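Local structure of Efb homologous protein (Staphylococcus aureus subsp. aureus Mu50, 2NOJ) at residues K37-T41 against V42-R46. The protein probably binds the C3d region of complement component C3 through its helical C-terminal domain and thereby helps the bacterium evade complement. The protein carries 1 engineered substitution. Residues are numbered along the deposited sequence; the frame is centred on the assembly and turned at random.
Sequences KRTRT and VATHR
T41 and T44 bring their hydroxyls together at the N-terminus of helix 42-54, where the two side chains cross at about a right angle. OG1 of T41 lies 2.6 Å from OG1 of T44, a hydrogen bond that either group could donate. T44 OG1 sits between its own backbone N and carbonyl carbon (chi1 44°), which turns it back toward the start of the helix and brings it 2.9 Å from T41 O as well; a single proton on T44 OG1 cannot serve both T41 OG1 and T41 O, and which it serves is left open. That carbonyl is the acceptor for the first helical bond, from H45 N at 2.9 Å, with an N-H...O angle of 152°. T41 is the N-cap and T44 stands three residues on, the spacing of a capping box; T41 OG1 is 3.0 Å from T44 N, and T44 OG1 is 2.9 Å from T41 N. Threonine suits both ends, since a short hydroxyl can lie close to backbone amides, and at T44 the methyl is left for packing. This is the tight turn joining the first two helices of a three-helix bundle: helix 24-39 ends, R40 reverses the chain with a positive phi of 54°, and the extended T41 starts the next helix. Beyond the hydroxyls the contact thins to methyl packing on an exposed flank. T44 CG2 rests 3.6 Å from T39 CB and also touches T39 CG2, whereas T39 OG1 is hydrogen-bonded to L35 O one turn earlier in its helix. The side chain of R40 points away from helix 42-54, and its long, charged chain touches N77 and V73. H45 is buried, its ring meeting that of F36 and its side chain touching L74 and L79, while R46 forms a salt bridge with an acidic side chain on the chain of another protein.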
loop_
_atom_site.group_PDB
_atom_site.type_symbol
_atom_site.label_atom_id
_atom_site.label_comp_id
_atom_site.label_asym_id
_atom_site.label_seq_id
_atom_site.Cartn_x
_atom_site.Cartn_y
_atom_site.Cartn_z
ATOM N N LYS B 37 4.719 -22.962 -12.797
ATOM C CA LYS B 37 4.862 -24.368 -12.458
ATOM C C LYS B 37 6.190 -24.897 -12.974
ATOM O O LYS B 37 6.867 -25.664 -12.300
ATOM C CB LYS B 37 3.716 -25.186 -13.048
ATOM C CG LYS B 37 2.349 -24.900 -12.435
ATOM C CD LYS B 37 1.687 -26.172 -11.904
ATOM C CE LYS B 37 1.310 -27.142 -13.007
ATOM N NZ LYS B 37 0.759 -28.404 -12.429
ATOM N N ARG B 38 6.567 -24.469 -14.167
ATOM C CA ARG B 38 7.809 -24.916 -14.757
ATOM C C ARG B 38 9.035 -24.182 -14.180
ATOM O O ARG B 38 9.978 -24.810 -13.704
ATOM C CB ARG B 38 7.734 -24.737 -16.270
ATOM N N THR B 39 9.000 -22.852 -14.211
ATOM C CA THR B 39 10.092 -21.994 -13.741
ATOM C C THR B 39 10.386 -22.023 -12.237
ATOM O O THR B 39 11.542 -22.066 -11.819
ATOM C CB THR B 39 9.816 -20.538 -14.136
ATOM O OG1 THR B 39 9.366 -20.490 -15.497
ATOM C CG2 THR B 39 11.065 -19.704 -13.991
ATOM N N ARG B 40 9.334 -21.975 -11.430
ATOM C CA ARG B 40 9.463 -21.994 -9.980
ATOM C C ARG B 40 10.400 -20.916 -9.441
ATOM O O ARG B 40 11.416 -21.227 -8.823
ATOM C CB ARG B 40 9.928 -23.381 -9.513
ATOM C CG ARG B 40 9.013 -24.509 -9.979
ATOM C CD ARG B 40 9.366 -25.872 -9.368
ATOM N NE ARG B 40 10.657 -26.404 -9.815
ATOM C CZ ARG B 40 11.809 -26.203 -9.177
ATOM N NH1 ARG B 40 11.834 -25.481 -8.059
ATOM N NH2 ARG B 40 12.931 -26.731 -9.650
ATOM N N THR B 41 10.050 -19.649 -9.683
ATOM C CA THR B 41 10.833 -18.508 -9.193
ATOM C C THR B 41 9.961 -17.448 -8.511
ATOM O O THR B 41 8.751 -17.393 -8.699
ATOM C CB THR B 41 11.613 -17.776 -10.314
ATOM O OG1 THR B 41 10.689 -17.146 -11.206
ATOM C CG2 THR B 41 12.500 -18.734 -11.075
ATOM N N VAL B 42 10.606 -16.602 -7.719
ATOM C CA VAL B 42 9.935 -15.532 -7.013
ATOM C C VAL B 42 9.311 -14.593 -8.038
ATOM O O VAL B 42 8.275 -13.978 -7.796
ATOM C CB VAL B 42 10.944 -14.748 -6.172
ATOM C CG1 VAL B 42 10.251 -13.621 -5.439
ATOM C CG2 VAL B 42 11.623 -15.679 -5.195
ATOM N N ALA B 43 9.947 -14.481 -9.192
ATOM C CA ALA B 43 9.430 -13.599 -10.215
ATOM C C ALA B 43 8.170 -14.187 -10.802
ATOM O O ALA B 43 7.119 -13.559 -10.783
ATOM C CB ALA B 43 10.472 -13.386 -11.306
ATOM N N THR B 44 8.276 -15.404 -11.320
ATOM C CA THR B 44 7.136 -16.056 -11.934
ATOM C C THR B 44 5.950 -16.194 -10.996
ATOM O O THR B 44 4.796 -16.143 -11.435
ATOM C CB THR B 44 7.522 -17.420 -12.471
ATOM O OG1 THR B 44 8.330 -18.100 -11.509
ATOM C CG2 THR B 44 8.296 -17.266 -13.758
ATOM N N HIS B 45 6.230 -16.361 -9.708
ATOM C CA HIS B 45 5.168 -16.473 -8.706
ATOM C C HIS B 45 4.397 -15.162 -8.581
ATOM O O HIS B 45 3.159 -15.169 -8.538
ATOM C CB HIS B 45 5.739 -16.871 -7.335
ATOM C CG HIS B 45 4.818 -16.585 -6.188
ATOM N ND1 HIS B 45 3.487 -16.938 -6.196
ATOM C CD2 HIS B 45 5.047 -16.008 -4.984
ATOM C CE1 HIS B 45 2.936 -16.598 -5.044
ATOM N NE2 HIS B 45 3.861 -16.032 -4.291
ATOM N N ARG B 46 5.117 -14.043 -8.533
ATOM C CA ARG B 46 4.446 -12.758 -8.406
ATOM C C ARG B 46 3.521 -12.562 -9.589
ATOM O O ARG B 46 2.367 -12.130 -9.437
ATOM C CB ARG B 46 5.455 -11.615 -8.305
ATOM C CG ARG B 46 6.250 -11.647 -7.014
ATOM C CD ARG B 46 7.187 -10.451 -6.840
ATOM N NE ARG B 46 6.534 -9.254 -6.309
ATOM C CZ ARG B 46 5.978 -8.312 -7.065
ATOM N NH1 ARG B 46 5.992 -8.420 -8.389
ATOM N NH2 ARG B 46 5.408 -7.255 -6.500
#